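Local atomic coordinates of short chain dehydrogenase (PDB entry 3H7A), a protein that belongs to the short-chain dehydrogenases and is probably an NAD(P)(H)-dependent oxidoreductase of unidentified substrate, built on a Rossmann fold. Residues A164-M169 against W234-E239; E85-N90 against R123-L128; N177-H182 against W224-Q229. One frame throughout, in Å; residues are numbered along the deposited sequence.

Interaction 1 of 3, residues A164-M169 against W234-E239; sequences AVAQSM and WTFEME
Phe236 meets helix 153-173 with the far end of its ring, which rests against two consecutive residues, Ala166 and Gln167. Two kinds of surface receive it. Phe236 CZ lies 3.8 Å from Ala166 CB and 3.6 Å from Gln167 CG, so methyl and methylene groups take up the apolar tip. The helix backbone adds the rest: Ala166 O is 3.5 Å from Phe236 CE1, and Gln167 N is equally near Phe236 CZ, both reached obliquely.

The torsions explain the reach. The ring of Phe236 stands with CG anti to its own backbone nitrogen (chi1 164°), which sends it from the peptide toward the helix. Gln167 runs extended beyond CG and crosses the ring at about a right angle, with amide and ring planes 75° apart. Its methylene therefore does the touching while its carboxamide continues onward, where OE1 accepts a hydrogen bond from Gly148 N of the second subunit.

A further shell fixes the platform on which Phe236 stands. Its backbone is hydrogen-bonded to His182 on strand 178-185, the neighbour of 237-240, the last strand of the sheet within this chain. Next along the chain, Glu237 OE2 binds both His182 ND1 and Arg163 NE, the latter a salt bridge back to helix 153-173. The ring thus fills the angle between this helix and the end of the Rossmann-type sheet.

Were Phe236 replaced by an alanine, the ring lying against Ala166 and Gln167 CG would be gone, and the gap there would probably leave the glutamine freer to turn away from Gly148 of the second subunit. No hydrogen bond joins the two segments directly; what holds them here is van der Waals contact, with the polar ties carried by the residues round about.

Interaction 2 of 3, residues E85-N90 against R123-L128; sequences EVTIFN and RESARL
Thr87 and Ser125, which touch across this contact, bring no flat groups of their own; those lie beside Ser125 on the same helix, in Arg123, Glu124 and Arg127. There the guanidinium of Arg127 takes the carboxylate of Glu124 at its edge, in plane. In this beta-alpha-beta unit of the Rossmann fold, strand 84-89 is followed by the long helix 104-132, which packs over the sheet and leads on to strand 135-142.

The grip of Arg127 is side-on, and both nitrogens share one oxygen: NE lies 2.8 Å and NH2 2.7 Å from Glu124 OE1, an oxygen that sits 11° out of the guanidinium plane. Arg123 uses the other oxygen, its NE standing 2.7 Å from Glu124 OE2 on the anti lone pair, with that oxygen tilted 21° from the guanidinium plane. Glu124 is buried, and two arginines would be expected to favour its charged form. Arg123 NH1 also forms a salt bridge with Asp104 of the second subunit, tying the network to the interface.

Beneath it, strand and helix are joined by two small hydroxyl side chains. Ser125 OG also bonds Ser121 O, one turn back, so its hydroxyl is tied both to its own helix and to the strand. In Thr87 the hydroxyl lies anti to the carbonyl carbon (chi1 -67°), aimed at the helix, and OG1 donates to Ser125 OG at 2.6 Å.

Interaction 3 of 3, residues N177-H182 against W224-Q229; sequences NIHVAH and WQLYQQ
His179 and Gln229 cross at about a right angle, yet their imidazole and carboxamide planes are only 2° apart, and the amide oxygen lies near the ring plane, at its edge. The setting is the layered alpha/beta architecture of the Rossmann fold, in which the C-terminal end of helix 216-228 packs on strand 178-185 of the parallel sheet.

Gln229 OE1 comes to 3.2 Å from His179 CE1. On a different line, oblique to the ring, Leu226 O stands 3.3 Å from that same carbon. Two oxygens thus gather round CE1, the polarised C-H of the imidazole, without any hydrogen bond between the segments. With CG anti to the backbone nitrogen (chi1 -175°), the ring of His179 extends from the strand to the last helical turn. Gln229, extended beyond CG, reaches back to meet it.

Both polar groups find their strongest partners at Thr235, where His179 NE2 bonds Thr235 O and Gln229 OE1 bonds Thr235 N, while the ring of Trp234 stacks on the imidazole. Lys136 NZ lies within hydrogen-bonding reach of His179 ND1 and the carbonyl oxygens of Leu226, Tyr227 and Gln229, four acceptors that must share its three hydrogens; a lysine at ND1 and a carbonyl at NE2 are consistent with a neutral imidazole protonated on NE2.

Farther along the strand the character changes from polar to apolar. Ala181 faces the same helix, two residues on from His179, and meets Leu226, whose side chain also touches Phe138 on the adjacent strand. Toward Ala181 it is the CD1 branch that touches: Leu226 CD1 lies 4.0 Å from Ala181 CB.

How the interactions relate
The three contacts pin helices to one parallel sheet, from both of its faces. Helices 104-132 and 153-173 lie on one face, and Met169 CE of interaction 1 packs 4.3 Å from Arg123 N of interaction 2. Helix 216-228 of interaction 3 covers the other, where Tyr227 CE1 approaches Val86 CG2 to 3.6 Å. Interactions 1 and 3 have centres about 10 Å apart and share neighbouring strands, with Phe236 O packed 3.3 Å from Ala181 CB. Asn90, ending the 85-90 segment, bonds Gly14 O and Thr140 OG1, a position consistent with the cofactor end of the sheet in short-chain dehydrogenases.

Interaction 1 of 3, residues A164-M169 against W234-E239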
loop_
_atom_site.group_PDB
_atom_site.type_symbol
_atom_site.label_atom_id
_atom_site.label_comp_id
_atom_site.label_asym_id
_atom_site.label_seq_id
_atom_site.Cartn_x
_atom_site.Cartn_y
_atom_site.Cartn_z
ATOM N N ALA B 164 -0.473 -13.100 -2.257
ATOM C CA ALA B 164 0.060 -13.605 -0.971
ATOM C C ALA B 164 0.954 -14.829 -1.109
ATOM O O ALA B 164 1.959 -14.959 -0.382
ATOM C CB ALA B 164 -1.050 -13.929 -0.058
ATOM N N VAL B 165 0.572 -15.743 -1.998
ATOM C CA VAL B 165 1.329 -16.977 -2.202
ATOM C C VAL B 165 2.710 -16.579 -2.710
ATOM O O VAL B 165 3.725 -17.020 -2.164
ATOM C CB VAL B 165 0.586 -17.965 -3.163
ATOM C CG1 VAL B 165 1.517 -19.051 -3.699
ATOM C CG2 VAL B 165 -0.606 -18.609 -2.467
ATOM N N ALA B 166 2.728 -15.703 -3.717
ATOM C CA ALA B 166 3.964 -15.142 -4.269
ATOM C C ALA B 166 4.828 -14.459 -3.205
ATOM O O ALA B 166 6.008 -14.765 -3.109
ATOM C CB ALA B 166 3.663 -14.194 -5.430
ATOM N N GLN B 167 4.233 -13.588 -2.377
ATOM C CA GLN B 167 4.963 -12.894 -1.308
ATOM C C GLN B 167 5.605 -13.871 -0.343
ATOM O O GLN B 167 6.796 -13.756 -0.052
ATOM C CB GLN B 167 4.050 -11.948 -0.527
ATOM C CG GLN B 167 3.618 -10.715 -1.283
ATOM C CD GLN B 167 3.027 -9.676 -0.360
ATOM O OE1 GLN B 167 2.929 -9.897 0.854
ATOM N NE2 GLN B 167 2.619 -8.547 -0.920
ATOM N N SER B 168 4.817 -14.834 0.130
ATOM C CA SER B 168 5.288 -15.852 1.066
ATOM C C SER B 168 6.368 -16.753 0.481
ATOM O O SER B 168 7.299 -17.175 1.185
ATOM C CB SER B 168 4.116 -16.708 1.517
ATOM O OG SER B 168 3.243 -15.952 2.332
ATOM N N MET B 169 6.232 -17.063 -0.803
ATOM C CA MET B 169 7.224 -17.902 -1.455
ATOM C C MET B 169 8.499 -17.092 -1.584
ATOM O O MET B 169 9.585 -17.608 -1.353
ATOM C CB MET B 169 6.731 -18.402 -2.817
ATOM C CG MET B 169 5.701 -19.568 -2.745
ATOM S SD MET B 169 5.171 -20.236 -4.338
ATOM C CE MET B 169 6.765 -20.607 -5.065
ATOM N N TRP B 234 17.183 -7.964 -7.374
ATOM C CA TRP B 234 15.933 -8.558 -7.851
ATOM C C TRP B 234 14.760 -7.720 -7.428
ATOM O O TRP B 234 14.739 -7.187 -6.314
ATOM C CB TRP B 234 15.721 -9.951 -7.277
ATOM C CG TRP B 234 16.525 -11.035 -7.933
ATOM C CD1 TRP B 234 17.144 -10.997 -9.165
ATOM C CD2 TRP B 234 16.749 -12.342 -7.412
ATOM N NE1 TRP B 234 17.763 -12.199 -9.419
ATOM C CE2 TRP B 234 17.534 -13.041 -8.355
ATOM C CE3 TRP B 234 16.366 -12.995 -6.226
ATOM C CZ2 TRP B 234 17.934 -14.358 -8.153
ATOM C CZ3 TRP B 234 16.780 -14.306 -6.021
ATOM C CH2 TRP B 234 17.556 -14.970 -6.977
ATOM N N THR B 235 13.776 -7.642 -8.312
ATOM C CA THR B 235 12.494 -7.015 -8.030
ATOM C C THR B 235 11.491 -8.129 -7.708
ATOM O O THR B 235 11.426 -9.122 -8.434
ATOM C CB THR B 235 12.019 -6.228 -9.273
ATOM O OG1 THR B 235 13.000 -5.242 -9.607
ATOM C CG2 THR B 235 10.711 -5.540 -9.033
ATOM N N PHE B 236 10.716 -7.987 -6.630
ATOM C CA PHE B 236 9.631 -8.932 -6.395
ATOM C C PHE B 236 8.410 -8.598 -7.237
ATOM O O PHE B 236 7.913 -9.446 -7.950
ATOM C CB PHE B 236 9.240 -9.055 -4.916
ATOM C CG PHE B 236 7.897 -9.721 -4.707
ATOM C CD1 PHE B 236 7.743 -11.090 -4.911
ATOM C CD2 PHE B 236 6.778 -8.966 -4.329
ATOM C CE1 PHE B 236 6.490 -11.715 -4.753
ATOM C CE2 PHE B 236 5.524 -9.570 -4.181
ATOM C CZ PHE B 236 5.380 -10.953 -4.391
ATOM N N GLU B 237 7.928 -7.361 -7.149
ATOM C CA GLU B 237 6.692 -6.980 -7.818
ATOM C C GLU B 237 6.916 -5.800 -8.733
ATOM O O GLU B 237 7.614 -4.861 -8.378
ATOM C CB GLU B 237 5.640 -6.601 -6.785
ATOM C CG GLU B 237 4.217 -6.639 -7.273
ATOM C CD GLU B 237 3.243 -6.617 -6.114
ATOM O OE1 GLU B 237 3.379 -5.743 -5.237
ATOM O OE2 GLU B 237 2.349 -7.482 -6.069
ATOM N N MET B 238 6.295 -5.845 -9.903
ATOM C CA MET B 238 6.472 -4.813 -10.912
ATOM C C MET B 238 5.132 -4.644 -11.611
ATOM O O MET B 238 4.451 -5.633 -11.881
ATOM C CB MET B 238 7.539 -5.271 -11.909
ATOM C CG MET B 238 8.253 -4.144 -12.586
ATOM S SD MET B 238 9.659 -4.632 -13.581
ATOM C CE MET B 238 8.885 -5.421 -14.983
ATOM N N GLU B 239 4.740 -3.404 -11.891
ATOM C CA GLU B 239 3.492 -3.148 -12.614
ATOM C C GLU B 239 3.757 -2.456 -13.943
ATOM O O GLU B 239 4.523 -1.500 -13.995
ATOM C CB GLU B 239 2.504 -2.323 -11.773
ATOM C CG GLU B 239 1.136 -2.192 -12.443
ATOM C CD GLU B 239 0.088 -1.438 -11.626
ATOM O OE1 GLU B 239 0.337 -1.096 -10.447
ATOM O OE2 GLU B 239 -1.007 -1.199 -12.191
#

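Interaction 2 of 3, residues E85-N90 against R123-L128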
loop_
_atom_site.group_PDB
_atom_site.type_symbol
_atom_site.label_atom_id
_atom_site.label_comp_id
_atom_site.label_asym_id
_atom_site.label_seq_id
_atom_site.Cartn_x
_atom_site.Cartn_y
_atom_site.Cartn_z
ATOM N N GLU B 85 14.075 -24.259 -15.212
ATOM C CA GLU B 85 14.706 -23.003 -14.767
ATOM C C GLU B 85 13.783 -21.810 -14.557
ATOM O O GLU B 85 14.102 -20.913 -13.778
ATOM C CB GLU B 85 15.848 -22.606 -15.693
ATOM C CG GLU B 85 17.146 -23.127 -15.150
ATOM C CD GLU B 85 18.287 -23.036 -16.110
ATOM O OE1 GLU B 85 18.319 -22.078 -16.917
ATOM O OE2 GLU B 85 19.163 -23.934 -16.037
ATOM N N VAL B 86 12.665 -21.786 -15.277
ATOM C CA VAL B 86 11.689 -20.705 -15.162
ATOM C C VAL B 86 10.288 -21.302 -15.229
ATOM O O VAL B 86 10.014 -22.091 -16.117
ATOM C CB VAL B 86 11.864 -19.653 -16.291
ATOM C CG1 VAL B 86 10.876 -18.481 -16.135
ATOM C CG2 VAL B 86 13.279 -19.115 -16.325
ATOM N N THR B 87 9.420 -20.959 -14.271
ATOM C CA THR B 87 7.978 -21.222 -14.414
ATOM C C THR B 87 7.248 -19.889 -14.523
ATOM O O THR B 87 7.468 -19.010 -13.705
ATOM C CB THR B 87 7.405 -22.009 -13.212
ATOM O OG1 THR B 87 7.952 -23.327 -13.208
ATOM C CG2 THR B 87 5.857 -22.120 -13.276
ATOM N N ILE B 88 6.404 -19.728 -15.536
ATOM C CA ILE B 88 5.581 -18.538 -15.635
ATOM C C ILE B 88 4.130 -18.971 -15.545
ATOM O O ILE B 88 3.636 -19.720 -16.399
ATOM C CB ILE B 88 5.877 -17.752 -16.915
ATOM C CG1 ILE B 88 7.325 -17.291 -16.886
ATOM C CG2 ILE B 88 4.979 -16.532 -17.015
ATOM C CD1 ILE B 88 7.986 -17.346 -18.187
ATOM N N PHE B 89 3.469 -18.547 -14.468
ATOM C CA PHE B 89 2.072 -18.871 -14.233
ATOM C C PHE B 89 1.181 -17.733 -14.721
ATOM O O PHE B 89 1.149 -16.653 -14.135
ATOM C CB PHE B 89 1.808 -19.150 -12.756
ATOM C CG PHE B 89 0.395 -19.543 -12.478
ATOM C CD1 PHE B 89 -0.042 -20.847 -12.714
ATOM C CD2 PHE B 89 -0.532 -18.588 -12.028
ATOM C CE1 PHE B 89 -1.363 -21.222 -12.471
ATOM C CE2 PHE B 89 -1.853 -18.940 -11.803
ATOM C CZ PHE B 89 -2.274 -20.265 -12.012
ATOM N N ASN B 90 0.446 -18.001 -15.789
ATOM C CA ASN B 90 -0.310 -16.978 -16.489
ATOM C C ASN B 90 -1.740 -17.447 -16.724
ATOM O O ASN B 90 -2.160 -17.676 -17.846
ATOM C CB ASN B 90 0.389 -16.662 -17.812
ATOM C CG ASN B 90 -0.292 -15.558 -18.587
ATOM O OD1 ASN B 90 -0.291 -14.400 -18.167
ATOM N ND2 ASN B 90 -0.876 -15.911 -19.735
ATOM N N ARG B 123 4.644 -24.272 -5.680
ATOM C CA ARG B 123 5.194 -25.273 -4.765
ATOM C C ARG B 123 5.957 -26.377 -5.486
ATOM O O ARG B 123 7.075 -26.737 -5.093
ATOM C CB ARG B 123 4.075 -25.893 -3.913
ATOM C CG ARG B 123 4.593 -26.843 -2.828
ATOM C CD ARG B 123 3.476 -27.702 -2.246
ATOM N NE ARG B 123 2.860 -28.564 -3.258
ATOM C CZ ARG B 123 1.659 -29.121 -3.147
ATOM N NH1 ARG B 123 0.923 -28.913 -2.058
ATOM N NH2 ARG B 123 1.191 -29.887 -4.126
ATOM N N GLU B 124 5.364 -26.893 -6.557
ATOM C CA GLU B 124 6.004 -27.949 -7.331
ATOM C C GLU B 124 7.205 -27.458 -8.133
ATOM O O GLU B 124 8.181 -28.187 -8.250
ATOM C CB GLU B 124 4.987 -28.697 -8.208
ATOM C CG GLU B 124 3.909 -29.439 -7.397
ATOM C CD GLU B 124 4.485 -30.334 -6.284
ATOM O OE1 GLU B 124 5.323 -31.220 -6.583
ATOM O OE2 GLU B 124 4.093 -30.150 -5.108
ATOM N N SER B 125 7.138 -26.237 -8.673
ATOM C CA SER B 125 8.303 -25.621 -9.302
ATOM C C SER B 125 9.455 -25.429 -8.317
ATOM O O SER B 125 10.589 -25.725 -8.642
ATOM C CB SER B 125 7.935 -24.288 -9.930
ATOM O OG SER B 125 7.065 -24.497 -11.025
ATOM N N ALA B 126 9.146 -24.944 -7.113
ATOM C CA ALA B 126 10.126 -24.789 -6.050
ATOM C C ALA B 126 10.795 -26.119 -5.686
ATOM O O ALA B 126 12.003 -26.163 -5.506
ATOM C CB ALA B 126 9.463 -24.191 -4.822
ATOM N N ARG B 127 10.009 -27.191 -5.562
ATOM C CA ARG B 127 10.549 -28.512 -5.263
ATOM C C ARG B 127 11.585 -28.904 -6.309
ATOM O O ARG B 127 12.710 -29.259 -5.965
ATOM C CB ARG B 127 9.442 -29.563 -5.183
ATOM C CG ARG B 127 9.940 -30.949 -4.783
ATOM C CD ARG B 127 8.843 -32.028 -4.815
ATOM N NE ARG B 127 7.966 -31.919 -5.983
ATOM C CZ ARG B 127 8.198 -32.455 -7.185
ATOM N NH1 ARG B 127 9.293 -33.175 -7.428
ATOM N NH2 ARG B 127 7.317 -32.265 -8.158
ATOM N N LEU B 128 11.216 -28.785 -7.581
ATOM C CA LEU B 128 12.123 -29.140 -8.676
ATOM C C LEU B 128 13.355 -28.240 -8.761
ATOM O O LEU B 128 14.474 -28.743 -8.916
ATOM C CB LEU B 128 11.376 -29.152 -10.009
ATOM C CG LEU B 128 10.221 -30.147 -10.088
ATOM C CD1 LEU B 128 9.289 -29.790 -11.215
ATOM C CD2 LEU B 128 10.705 -31.573 -10.227
#

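Interaction 3 of 3, residues N177-H182 against W224-Q229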
loop_
_atom_site.group_PDB
_atom_site.type_symbol
_atom_site.label_atom_id
_atom_site.label_comp_id
_atom_site.label_asym_id
_atom_site.label_seq_id
_atom_site.Cartn_x
_atom_site.Cartn_y
_atom_site.Cartn_z
ATOM N N ASN B 177 18.020 -18.700 -3.522
ATOM C CA ASN B 177 18.395 -18.530 -4.942
ATOM C C ASN B 177 17.263 -18.725 -5.949
ATOM O O ASN B 177 17.491 -18.971 -7.147
ATOM C CB ASN B 177 19.659 -19.359 -5.287
ATOM C CG ASN B 177 20.398 -18.843 -6.511
ATOM O OD1 ASN B 177 20.437 -17.645 -6.777
ATOM N ND2 ASN B 177 20.987 -19.758 -7.264
ATOM N N ILE B 178 16.035 -18.582 -5.471
ATOM C CA ILE B 178 14.889 -18.552 -6.373
ATOM C C ILE B 178 14.294 -17.148 -6.468
ATOM O O ILE B 178 13.803 -16.605 -5.490
ATOM C CB ILE B 178 13.821 -19.586 -5.967
ATOM C CG1 ILE B 178 14.518 -20.910 -5.605
ATOM C CG2 ILE B 178 12.751 -19.688 -7.046
ATOM C CD1 ILE B 178 13.967 -22.117 -6.205
ATOM N N HIS B 179 14.333 -16.572 -7.662
ATOM C CA HIS B 179 13.714 -15.292 -7.912
ATOM C C HIS B 179 12.218 -15.487 -8.133
ATOM O O HIS B 179 11.771 -15.758 -9.257
ATOM C CB HIS B 179 14.345 -14.640 -9.147
ATOM C CG HIS B 179 13.863 -13.248 -9.436
ATOM N ND1 HIS B 179 14.366 -12.498 -10.478
ATOM C CD2 HIS B 179 12.938 -12.467 -8.825
ATOM C CE1 HIS B 179 13.763 -11.323 -10.504
ATOM N NE2 HIS B 179 12.889 -11.279 -9.514
ATOM N N VAL B 180 11.446 -15.324 -7.066
ATOM C CA VAL B 180 9.989 -15.322 -7.181
ATOM C C VAL B 180 9.583 -13.899 -7.539
ATOM O O VAL B 180 10.078 -12.949 -6.933
ATOM C CB VAL B 180 9.299 -15.763 -5.863
ATOM C CG1 VAL B 180 7.798 -15.897 -6.046
ATOM C CG2 VAL B 180 9.871 -17.079 -5.379
ATOM N N ALA B 181 8.716 -13.740 -8.539
ATOM C CA ALA B 181 8.239 -12.412 -8.899
ATOM C C ALA B 181 6.755 -12.399 -9.247
ATOM O O ALA B 181 6.143 -13.449 -9.525
ATOM C CB ALA B 181 9.082 -11.783 -10.036
ATOM N N HIS B 182 6.183 -11.198 -9.239
ATOM C CA HIS B 182 4.766 -10.997 -9.485
ATOM C C HIS B 182 4.614 -9.816 -10.442
ATOM O O HIS B 182 4.889 -8.679 -10.077
ATOM C CB HIS B 182 4.078 -10.704 -8.148
ATOM C CG HIS B 182 2.581 -10.695 -8.207
ATOM N ND1 HIS B 182 1.822 -9.674 -7.672
ATOM C CD2 HIS B 182 1.703 -11.597 -8.705
ATOM C CE1 HIS B 182 0.541 -9.937 -7.859
ATOM N NE2 HIS B 182 0.441 -11.097 -8.482
ATOM N N TRP B 224 11.034 -11.143 -19.528
ATOM C CA TRP B 224 12.448 -11.297 -19.887
ATOM C C TRP B 224 13.338 -10.347 -19.076
ATOM O O TRP B 224 14.398 -10.746 -18.593
ATOM C CB TRP B 224 12.697 -11.147 -21.402
ATOM C CG TRP B 224 14.150 -11.464 -21.751
ATOM C CD1 TRP B 224 15.101 -10.587 -22.188
ATOM C CD2 TRP B 224 14.809 -12.738 -21.630
ATOM N NE1 TRP B 224 16.308 -11.237 -22.362
ATOM C CE2 TRP B 224 16.153 -12.556 -22.027
ATOM C CE3 TRP B 224 14.388 -14.019 -21.240
ATOM C CZ2 TRP B 224 17.081 -13.602 -22.031
ATOM C CZ3 TRP B 224 15.305 -15.061 -21.259
ATOM C CH2 TRP B 224 16.644 -14.843 -21.637
ATOM N N GLN B 225 12.882 -9.107 -18.896
ATOM C CA GLN B 225 13.563 -8.166 -18.016
ATOM C C GLN B 225 13.733 -8.728 -16.590
ATOM O O GLN B 225 14.825 -8.671 -16.022
ATOM C CB GLN B 225 12.825 -6.829 -17.987
ATOM C CG GLN B 225 13.600 -5.728 -17.274
ATOM C CD GLN B 225 12.709 -4.684 -16.626
ATOM O OE1 GLN B 225 13.035 -4.157 -15.559
ATOM N NE2 GLN B 225 11.586 -4.374 -17.271
ATOM N N LEU B 226 12.662 -9.283 -16.023
ATOM C CA LEU B 226 12.745 -9.898 -14.695
ATOM C C LEU B 226 13.703 -11.084 -14.703
ATOM O O LEU B 226 14.495 -11.259 -13.761
ATOM C CB LEU B 226 11.361 -10.325 -14.192
ATOM C CG LEU B 226 10.431 -9.233 -13.655
ATOM C CD1 LEU B 226 9.018 -9.751 -13.473
ATOM C CD2 LEU B 226 10.978 -8.647 -12.351
ATOM N N TYR B 227 13.648 -11.885 -15.770
ATOM C CA TYR B 227 14.563 -13.008 -15.914
ATOM C C TYR B 227 16.011 -12.524 -15.844
ATOM O O TYR B 227 16.824 -13.120 -15.154
ATOM C CB TYR B 227 14.328 -13.822 -17.205
ATOM C CG TYR B 227 15.379 -14.913 -17.348
ATOM C CD1 TYR B 227 15.282 -16.087 -16.621
ATOM C CD2 TYR B 227 16.506 -14.726 -18.141
ATOM C CE1 TYR B 227 16.257 -17.059 -16.700
ATOM C CE2 TYR B 227 17.476 -15.701 -18.238
ATOM C CZ TYR B 227 17.344 -16.857 -17.516
ATOM O OH TYR B 227 18.309 -17.822 -17.591
ATOM N N GLN B 228 16.308 -11.430 -16.545
ATOM C CA GLN B 228 17.673 -10.923 -16.671
ATOM C C GLN B 228 18.312 -10.301 -15.414
ATOM O O GLN B 228 19.532 -10.147 -15.363
ATOM C CB GLN B 228 17.756 -9.940 -17.834
ATOM C CG GLN B 228 17.546 -10.565 -19.200
ATOM C CD GLN B 228 18.806 -11.177 -19.779
ATOM O OE1 GLN B 228 19.401 -10.620 -20.707
ATOM N NE2 GLN B 228 19.216 -12.331 -19.248
ATOM N N GLN B 229 17.498 -9.941 -14.423
ATOM C CA GLN B 229 17.989 -9.292 -13.205
ATOM C C GLN B 229 18.949 -10.167 -12.404
ATOM O O GLN B 229 18.626 -11.318 -12.106
ATOM C CB GLN B 229 16.830 -8.912 -12.289
ATOM C CG GLN B 229 15.921 -7.847 -12.832
ATOM C CD GLN B 229 14.864 -7.452 -11.837
ATOM O OE1 GLN B 229 14.488 -8.240 -10.978
ATOM N NE2 GLN B 229 14.381 -6.219 -11.944
#